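Local coordinates for protein phosphoribosylglycinamide synthetase (Anaerococcus prevotii, PDB 4DIM) that probably binds ATP and works as an ATP-dependent ligase of the ATP-grasp superfamily, in the phosphoribosylglycinamide synthetase family, at residues A[75-80]-A[85-90]; A[8-13]-A[300-305]; A[200-205]-A[248-253]. All coordinates share one frame; numbering follows the deposited sequence.

Interaction 1 (A[75-80]-A[85-90])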
loop_
_atom_site.group_PDB
_atom_site.type_symbol
_atom_site.label_atom_id
_atom_site.label_comp_id
_atom_site.label_asym_id
_atom_site.label_seq_id
_atom_site.Cartn_x
_atom_site.Cartn_y
_atom_site.Cartn_z
ATOM N N ALA A 75 -7.062 -4.263 -17.213
ATOM C CA ALA A 75 -5.723 -3.945 -16.726
ATOM C C ALA A 75 -5.743 -3.829 -15.215
ATOM O O ALA A 75 -6.765 -3.513 -14.596
ATOM C CB ALA A 75 -5.162 -2.683 -17.359
ATOM N N ALA A 76 -4.614 -4.181 -14.622
ATOM C CA ALA A 76 -4.514 -4.161 -13.184
ATOM C C ALA A 76 -3.115 -3.828 -12.746
ATOM O O ALA A 76 -2.165 -3.956 -13.500
ATOM C CB ALA A 76 -4.938 -5.509 -12.631
ATOM N N THR A 77 -3.014 -3.317 -11.550
ATOM C CA THR A 77 -1.748 -3.003 -10.898
ATOM C C THR A 77 -1.978 -3.394 -9.502
ATOM O O THR A 77 -3.124 -3.589 -9.104
ATOM C CB THR A 77 -1.305 -1.539 -11.081
ATOM O OG1 THR A 77 0.082 -1.412 -10.706
ATOM C CG2 THR A 77 -2.132 -0.569 -10.283
ATOM N N CYS A 78 -0.913 -3.584 -8.767
ATOM C CA CYS A 78 -1.050 -4.001 -7.400
ATOM C C CYS A 78 0.256 -3.757 -6.685
ATOM O O CYS A 78 1.296 -3.644 -7.329
ATOM C CB CYS A 78 -1.506 -5.472 -7.347
ATOM S SG CYS A 78 -0.210 -6.696 -6.978
ATOM N N CYS A 79 0.157 -3.489 -5.379
ATOM C CA CYS A 79 1.239 -3.366 -4.417
ATOM C C CYS A 79 2.173 -2.169 -4.610
ATOM O O CYS A 79 3.054 -2.000 -3.774
ATOM C CB CYS A 79 2.017 -4.680 -4.372
ATOM S SG CYS A 79 0.998 -6.105 -3.830
ATOM N N LEU A 80 1.964 -1.292 -5.620
ATOM C CA LEU A 80 2.843 -0.124 -5.855
ATOM C C LEU A 80 2.093 0.988 -6.627
ATOM O O LEU A 80 1.210 0.688 -7.441
ATOM C CB LEU A 80 4.088 -0.601 -6.651
ATOM C CG LEU A 80 5.502 -0.174 -6.163
ATOM C CD1 LEU A 80 5.783 -0.527 -4.676
ATOM C CD2 LEU A 80 6.581 -0.868 -7.001
ATOM N N VAL A 85 -1.528 5.837 -12.082
ATOM C CA VAL A 85 -2.116 6.838 -12.969
ATOM C C VAL A 85 -2.259 6.239 -14.360
ATOM O O VAL A 85 -3.331 6.309 -14.941
ATOM C CB VAL A 85 -1.270 8.116 -12.979
ATOM C CG1 VAL A 85 -1.724 9.062 -14.094
ATOM C CG2 VAL A 85 -1.356 8.787 -11.613
ATOM N N SER A 86 -1.185 5.629 -14.883
ATOM C CA SER A 86 -1.188 4.987 -16.202
ATOM C C SER A 86 -2.332 3.990 -16.278
ATOM O O SER A 86 -3.091 4.065 -17.229
ATOM C CB SER A 86 0.153 4.323 -16.473
ATOM O OG SER A 86 1.192 5.146 -15.970
ATOM N N LEU A 87 -2.573 3.186 -15.225
ATOM C CA LEU A 87 -3.746 2.295 -15.220
ATOM C C LEU A 87 -5.057 3.076 -15.405
ATOM O O LEU A 87 -5.913 2.693 -16.205
ATOM C CB LEU A 87 -3.831 1.545 -13.910
ATOM C CG LEU A 87 -5.082 0.700 -13.675
ATOM C CD1 LEU A 87 -5.304 -0.298 -14.792
ATOM C CD2 LEU A 87 -4.935 -0.049 -12.384
ATOM N N ALA A 88 -5.212 4.153 -14.636
ATOM C CA ALA A 88 -6.383 5.006 -14.682
ATOM C C ALA A 88 -6.637 5.535 -16.120
ATOM O O ALA A 88 -7.784 5.485 -16.593
ATOM C CB ALA A 88 -6.217 6.155 -13.701
ATOM N N ARG A 89 -5.563 5.954 -16.839
ATOM C CA ARG A 89 -5.709 6.407 -18.218
ATOM C C ARG A 89 -6.099 5.238 -19.131
ATOM O O ARG A 89 -7.022 5.395 -19.950
ATOM C CB ARG A 89 -4.453 7.098 -18.767
ATOM C CG ARG A 89 -4.828 8.057 -19.936
ATOM C CD ARG A 89 -3.696 8.966 -20.374
ATOM N NE ARG A 89 -3.492 10.063 -19.430
ATOM C CZ ARG A 89 -2.512 10.961 -19.499
ATOM N NH1 ARG A 89 -1.617 10.910 -20.482
ATOM N NH2 ARG A 89 -2.413 11.919 -18.579
ATOM N N ILE A 90 -5.433 4.064 -18.975
ATOM C CA ILE A 90 -5.784 2.844 -19.745
ATOM C C ILE A 90 -7.309 2.618 -19.642
ATOM O O ILE A 90 -7.984 2.492 -20.648
ATOM C CB ILE A 90 -4.999 1.570 -19.253
ATOM C CG1 ILE A 90 -3.552 1.629 -19.654
ATOM C CG2 ILE A 90 -5.627 0.266 -19.790
ATOM C CD1 ILE A 90 -2.699 0.769 -18.809
#

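Interaction 2 (A[8-13]-A[300-305])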
loop_
_atom_site.group_PDB
_atom_site.type_symbol
_atom_site.label_atom_id
_atom_site.label_comp_id
_atom_site.label_asym_id
_atom_site.label_seq_id
_atom_site.Cartn_x
_atom_site.Cartn_y
_atom_site.Cartn_z
ATOM N N LYS A 8 -9.157 -14.639 -21.800
ATOM C CA LYS A 8 -9.335 -13.188 -21.617
ATOM C C LYS A 8 -7.974 -12.567 -21.345
ATOM O O LYS A 8 -7.204 -13.165 -20.602
ATOM C CB LYS A 8 -10.281 -12.914 -20.435
ATOM C CG LYS A 8 -11.767 -13.124 -20.720
ATOM C CD LYS A 8 -12.573 -11.840 -20.602
ATOM C CE LYS A 8 -14.047 -12.100 -20.410
ATOM N NZ LYS A 8 -14.818 -10.832 -20.198
ATOM N N ARG A 9 -7.679 -11.380 -21.905
ATOM C CA ARG A 9 -6.345 -10.756 -21.803
ATOM C C ARG A 9 -6.272 -9.651 -20.753
ATOM O O ARG A 9 -6.971 -8.650 -20.861
ATOM C CB ARG A 9 -5.910 -10.189 -23.178
ATOM C CG ARG A 9 -5.808 -11.261 -24.286
ATOM C CD ARG A 9 -5.754 -10.700 -25.699
ATOM N NE ARG A 9 -4.571 -9.861 -25.942
ATOM C CZ ARG A 9 -3.366 -10.306 -26.307
ATOM N NH1 ARG A 9 -2.362 -9.453 -26.479
ATOM N NH2 ARG A 9 -3.154 -11.607 -26.501
ATOM N N LEU A 10 -5.374 -9.803 -19.769
ATOM C CA LEU A 10 -5.210 -8.816 -18.705
ATOM C C LEU A 10 -3.817 -8.332 -18.725
ATOM O O LEU A 10 -2.925 -9.147 -18.545
ATOM C CB LEU A 10 -5.533 -9.419 -17.305
ATOM C CG LEU A 10 -5.332 -8.495 -16.085
ATOM C CD1 LEU A 10 -6.382 -7.459 -16.013
ATOM C CD2 LEU A 10 -5.258 -9.291 -14.801
ATOM N N LEU A 11 -3.623 -7.016 -18.815
ATOM C CA LEU A 11 -2.300 -6.407 -18.744
ATOM C C LEU A 11 -2.061 -6.058 -17.303
ATOM O O LEU A 11 -2.860 -5.325 -16.712
ATOM C CB LEU A 11 -2.197 -5.155 -19.645
ATOM C CG LEU A 11 -1.024 -4.192 -19.359
ATOM C CD1 LEU A 11 0.306 -4.704 -19.984
ATOM C CD2 LEU A 11 -1.356 -2.786 -19.824
ATOM N N ILE A 12 -1.003 -6.600 -16.706
ATOM C CA ILE A 12 -0.681 -6.273 -15.330
ATOM C C ILE A 12 0.448 -5.283 -15.380
ATOM O O ILE A 12 1.508 -5.613 -15.901
ATOM C CB ILE A 12 -0.361 -7.494 -14.471
ATOM C CG1 ILE A 12 -1.608 -8.401 -14.334
ATOM C CG2 ILE A 12 0.144 -7.018 -13.100
ATOM C CD1 ILE A 12 -1.300 -9.892 -13.964
ATOM N N LEU A 13 0.242 -4.078 -14.842
ATOM C CA LEU A 13 1.274 -3.036 -14.859
ATOM C C LEU A 13 2.224 -3.270 -13.714
ATOM O O LEU A 13 1.829 -3.118 -12.559
ATOM C CB LEU A 13 0.666 -1.636 -14.750
ATOM C CG LEU A 13 -0.060 -1.116 -15.978
ATOM C CD1 LEU A 13 -1.474 -1.700 -16.069
ATOM C CD2 LEU A 13 -0.174 0.369 -15.939
HETATM N N MSE A 300 -10.455 -11.567 -6.952
HETATM C CA MSE A 300 -11.450 -10.485 -6.940
HETATM C C MSE A 300 -10.896 -9.303 -7.702
HETATM O O MSE A 300 -11.610 -8.694 -8.504
HETATM C CB MSE A 300 -11.814 -10.056 -5.499
HETATM C CG MSE A 300 -12.703 -11.043 -4.778
HETATM SE SE MSE A 300 -12.847 -10.767 -2.904
HETATM C CE MSE A 300 -13.708 -9.038 -3.021
ATOM N N ILE A 301 -9.585 -9.041 -7.522
ATOM C CA ILE A 301 -8.906 -7.949 -8.234
ATOM C C ILE A 301 -8.853 -8.240 -9.744
ATOM O O ILE A 301 -9.224 -7.382 -10.542
ATOM C CB ILE A 301 -7.510 -7.730 -7.640
ATOM C CG1 ILE A 301 -7.630 -7.149 -6.221
ATOM C CG2 ILE A 301 -6.666 -6.816 -8.539
ATOM C CD1 ILE A 301 -6.351 -7.163 -5.443
ATOM N N ALA A 302 -8.376 -9.417 -10.117
ATOM C CA ALA A 302 -8.202 -9.817 -11.524
ATOM C C ALA A 302 -9.516 -9.934 -12.255
ATOM O O ALA A 302 -9.609 -9.502 -13.397
ATOM C CB ALA A 302 -7.471 -11.159 -11.605
ATOM N N SER A 303 -10.519 -10.566 -11.639
ATOM C CA SER A 303 -11.840 -10.722 -12.267
ATOM C C SER A 303 -12.517 -9.360 -12.461
ATOM O O SER A 303 -13.122 -9.141 -13.488
ATOM C CB SER A 303 -12.742 -11.636 -11.439
ATOM O OG SER A 303 -13.139 -11.049 -10.208
HETATM N N MSE A 304 -12.414 -8.452 -11.475
HETATM C CA MSE A 304 -13.004 -7.130 -11.597
HETATM C C MSE A 304 -12.422 -6.413 -12.786
HETATM O O MSE A 304 -13.180 -5.885 -13.621
HETATM C CB MSE A 304 -12.766 -6.314 -10.314
HETATM C CG MSE A 304 -13.582 -4.993 -10.254
HETATM SE SE MSE A 304 -13.620 -4.202 -8.487
HETATM C CE MSE A 304 -11.737 -4.153 -8.119
ATOM N N ALA A 305 -11.062 -6.419 -12.872
ATOM C CA ALA A 305 -10.288 -5.797 -13.956
ATOM C C ALA A 305 -10.834 -6.150 -15.304
ATOM O O ALA A 305 -11.030 -5.242 -16.108
ATOM C CB ALA A 305 -8.811 -6.216 -13.908
#

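Interaction 3 (A[200-205]-A[248-253])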
loop_
_atom_site.group_PDB
_atom_site.type_symbol
_atom_site.label_atom_id
_atom_site.label_comp_id
_atom_site.label_asym_id
_atom_site.label_seq_id
_atom_site.Cartn_x
_atom_site.Cartn_y
_atom_site.Cartn_z
ATOM N N ALA A 200 -9.378 -1.843 1.781
ATOM C CA ALA A 200 -10.773 -1.768 1.420
ATOM C C ALA A 200 -10.915 -2.162 -0.027
ATOM O O ALA A 200 -9.927 -2.431 -0.705
ATOM C CB ALA A 200 -11.359 -0.390 1.698
ATOM N N PHE A 201 -12.139 -2.333 -0.451
ATOM C CA PHE A 201 -12.412 -2.745 -1.813
ATOM C C PHE A 201 -13.719 -2.098 -2.205
ATOM O O PHE A 201 -14.684 -2.223 -1.456
ATOM C CB PHE A 201 -12.478 -4.278 -1.873
ATOM C CG PHE A 201 -12.526 -4.865 -3.255
ATOM C CD1 PHE A 201 -11.377 -5.352 -3.861
ATOM C CD2 PHE A 201 -13.732 -5.021 -3.913
ATOM C CE1 PHE A 201 -11.434 -5.957 -5.110
ATOM C CE2 PHE A 201 -13.780 -5.595 -5.175
ATOM C CZ PHE A 201 -12.634 -6.079 -5.752
ATOM N N VAL A 202 -13.730 -1.354 -3.319
ATOM C CA VAL A 202 -14.929 -0.685 -3.818
ATOM C C VAL A 202 -15.334 -1.278 -5.224
ATOM O O VAL A 202 -14.514 -1.409 -6.106
ATOM C CB VAL A 202 -14.787 0.869 -3.792
ATOM C CG1 VAL A 202 -13.572 1.366 -4.551
ATOM C CG2 VAL A 202 -16.063 1.558 -4.277
ATOM N N TYR A 203 -16.607 -1.658 -5.386
ATOM C CA TYR A 203 -17.143 -2.226 -6.649
ATOM C C TYR A 203 -18.538 -1.692 -6.921
ATOM O O TYR A 203 -19.439 -1.904 -6.112
ATOM C CB TYR A 203 -17.191 -3.752 -6.541
ATOM C CG TYR A 203 -17.898 -4.437 -7.686
ATOM C CD1 TYR A 203 -17.381 -4.390 -8.971
ATOM C CD2 TYR A 203 -19.015 -5.238 -7.463
ATOM C CE1 TYR A 203 -17.988 -5.080 -10.019
ATOM C CE2 TYR A 203 -19.614 -5.949 -8.498
ATOM C CZ TYR A 203 -19.113 -5.845 -9.780
ATOM O OH TYR A 203 -19.660 -6.560 -10.812
ATOM N N LYS A 204 -18.720 -1.008 -8.045
ATOM C CA LYS A 204 -20.002 -0.396 -8.427
ATOM C C LYS A 204 -20.490 0.530 -7.298
ATOM O O LYS A 204 -21.666 0.537 -6.936
ATOM C CB LYS A 204 -21.052 -1.455 -8.792
ATOM C CG LYS A 204 -20.677 -2.287 -10.004
ATOM C CD LYS A 204 -21.689 -3.417 -10.188
ATOM C CE LYS A 204 -21.625 -4.067 -11.552
ATOM N NZ LYS A 204 -22.491 -3.368 -12.529
ATOM N N ASN A 205 -19.537 1.255 -6.710
ATOM C CA ASN A 205 -19.697 2.270 -5.673
ATOM C C ASN A 205 -20.131 1.708 -4.287
ATOM O O ASN A 205 -20.390 2.499 -3.380
ATOM C CB ASN A 205 -20.626 3.397 -6.169
ATOM C CG ASN A 205 -19.956 4.226 -7.267
ATOM O OD1 ASN A 205 -18.775 4.603 -7.172
ATOM N ND2 ASN A 205 -20.663 4.519 -8.350
ATOM N N LYS A 248 -16.132 7.456 3.619
ATOM C CA LYS A 248 -16.267 8.862 3.287
ATOM C C LYS A 248 -15.209 9.312 2.286
ATOM O O LYS A 248 -15.518 10.065 1.358
ATOM C CB LYS A 248 -16.153 9.730 4.543
ATOM C CG LYS A 248 -17.381 9.788 5.374
ATOM C CD LYS A 248 -17.114 10.293 6.768
ATOM C CE LYS A 248 -16.747 11.732 6.797
ATOM N NZ LYS A 248 -16.590 12.220 8.180
ATOM N N ALA A 249 -13.953 8.895 2.503
ATOM C CA ALA A 249 -12.792 9.249 1.660
ATOM C C ALA A 249 -12.905 8.673 0.284
ATOM O O ALA A 249 -12.571 9.321 -0.701
ATOM C CB ALA A 249 -11.546 8.727 2.292
ATOM N N ILE A 250 -13.330 7.430 0.213
ATOM C CA ILE A 250 -13.524 6.756 -1.060
ATOM C C ILE A 250 -14.446 7.573 -1.911
ATOM O O ILE A 250 -14.147 7.808 -3.081
ATOM C CB ILE A 250 -14.054 5.315 -0.833
ATOM C CG1 ILE A 250 -12.864 4.396 -0.403
ATOM C CG2 ILE A 250 -14.739 4.776 -2.080
ATOM C CD1 ILE A 250 -13.267 3.166 0.280
ATOM N N LYS A 251 -15.534 8.034 -1.328
ATOM C CA LYS A 251 -16.513 8.829 -2.056
ATOM C C LYS A 251 -16.013 10.274 -2.261
ATOM O O LYS A 251 -16.089 10.742 -3.395
ATOM C CB LYS A 251 -17.883 8.801 -1.387
ATOM C CG LYS A 251 -19.022 9.080 -2.397
ATOM C CD LYS A 251 -20.321 8.254 -2.163
ATOM C CE LYS A 251 -21.087 7.948 -3.445
ATOM N NZ LYS A 251 -21.875 9.119 -3.960
ATOM N N ALA A 252 -15.386 10.927 -1.242
ATOM C CA ALA A 252 -14.790 12.294 -1.384
ATOM C C ALA A 252 -13.845 12.412 -2.600
ATOM O O ALA A 252 -13.805 13.445 -3.272
ATOM C CB ALA A 252 -14.016 12.693 -0.124
ATOM N N LEU A 253 -13.104 11.349 -2.870
ATOM C CA LEU A 253 -12.144 11.259 -3.956
ATOM C C LEU A 253 -12.676 10.559 -5.225
ATOM O O LEU A 253 -11.994 10.603 -6.247
ATOM C CB LEU A 253 -10.935 10.497 -3.427
ATOM C CG LEU A 253 -10.182 11.180 -2.304
ATOM C CD1 LEU A 253 -9.263 10.215 -1.659
ATOM C CD2 LEU A 253 -9.396 12.374 -2.812
#

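Interaction 1 (A[75-80]-A[85-90])
L87 lays its two methyls against segment 75-80. CD1 of L87 meets CB of A75 at 3.5 Å and also serves the backbone, 3.9 Å from N of A76; CD2 of L87 serves T77, meeting its CG2 at 3.5 Å, the two side chains lying at a slant to each other. CG of L87, anti to the backbone N (chi1 173°), carries the fork toward the strand, so that the two methyls are divided along A75 to T77. One helical turn on, I90 adds a second, lighter touch, CG2 to CB of A75 at 3.9 Å. An alanine in place of L87 would remove both methyls and is likely to open a gap over A75 and T77, leaving the helix with little more than I90 to rest on the strand. No hydrogen bond crosses the contact: T77 gives its methyl to L87, while its OG1 is hydrogen-bonded to O of L13. The arrangement is a worked case of a strand-loop-helix (beta-alpha) unit beside a parallel sheet, its two parts held together by apolar side chains. Helix 84-94 lies over strands 74-76 and 9-13, with I90 also touching L11 and L13, and it is flanked by helix 60-66, where I90 meets V63, and by helix 101-108, where A88 meets A104.

Interaction 2 (A[8-13]-A[300-305])
No aromatic ring or planar polar group enters the contact between L10 and the pair A302 and A305, so it has neither ring faces nor ring edges to assign; it is methyl against methyl. CD1 of L10 comes against CB of A305 at 3.4 Å, and CD2 of L10 stands at a looser 4.3 Å from CB of A302. With CG anti to the backbone N (chi1 177°), the leucine points its two methyls at the helix, one for each alanine. A302 and A305 are three residues apart and so fall on neighbouring turns of the same helix flank; the backbone hydrogen bond from N of A305 to O of I301, 3.1 Å long, belongs to the regular turn between them. Their short side chains let the helix come close, with CA of L10 and CA of A305 7.6 Å apart.

Strand 9-13 is a central strand of the four-stranded parallel sheet, in an order (3-2-1-4) that resembles one half of a Rossmann fold and is consistent with the N-terminal domain of ATP-grasp enzymes. L10 is held in it by backbone hydrogen bonds to H32 and I34, and L11 by one to G74. Helix 297-305 arrives from some 290 residues further along the chain and packs beside helix 20-29, A302 touching L22 and L29. Next to R9, K8 NZ forms a salt bridge with E308, just beyond the helix.

Interaction 3 (A[200-205]-A[248-253])
Apolar contact carries the whole junction between A200, V202 and I250. The isoleucine uses both arms. Its CG2 meets CG2 of V202 at 4.1 Å, and its longer arm ends with CD1 4.3 Å from CB of A200. Since CG1 of I250 is anti to the carbonyl carbon (chi1 -78°), the long branch reaches toward A200 while the short CG2 is left for V202. The valine and isoleucine run past each other in opposite directions, a loose side-by-side packing. CA of V202 and CA of I250, the nearest such pair across the two segments, remain 8.1 Å apart.

Hydrogen bonds work around this core but not across it. N of L253 is hydrogen-bonded to O of A249 at 3.0 Å. Beyond V202 the chain turns back through K204 and N205, both with positive phi (55° and 69°), as in the type I' turn of a two-residue beta hairpin. Asparagine side chains brace that turn: N257 OD1 accepts from K204 N, and N256 OD1 from N205 N.

Ring packing is confined to segment 200-205, on the side of the strand turned from the helix: CG of K204 lies 3.8 Å above the plane of the Y203 ring, over its centre.

In the fold, A200 and V202 face helix 236-253, whereas F201 projects from the other side of strand 194-203 toward helix 297-305. I250 also touches V207 on the hairpin's second strand, 206-219, and the helix is backed by helix 110-120, where L253 packs on M113 and F117.

Interactions 1 and 2 share one parallel sheet: strands 74-76 and 9-13 are neighbours, joined by backbone hydrogen bonds, N of L13 to O of A76 (2.8 Å) and N of A76 to O of L11 (3.0 Å); the centres of the two interactions lie 10 Å apart. Their helices pack on opposite faces of the sheet. Interaction 3, in the antiparallel sheet of the ATP-grasp part, has its centre about 19 Å from that of interaction 2; helix 297-305 bridges them, SE of selenomethionine M304 lying 3.8 Å from CD1 of Y203. Interactions 1 and 3 stay about 10 Å apart at their nearest atoms. All three are structural packing, and none implies nucleotide binding.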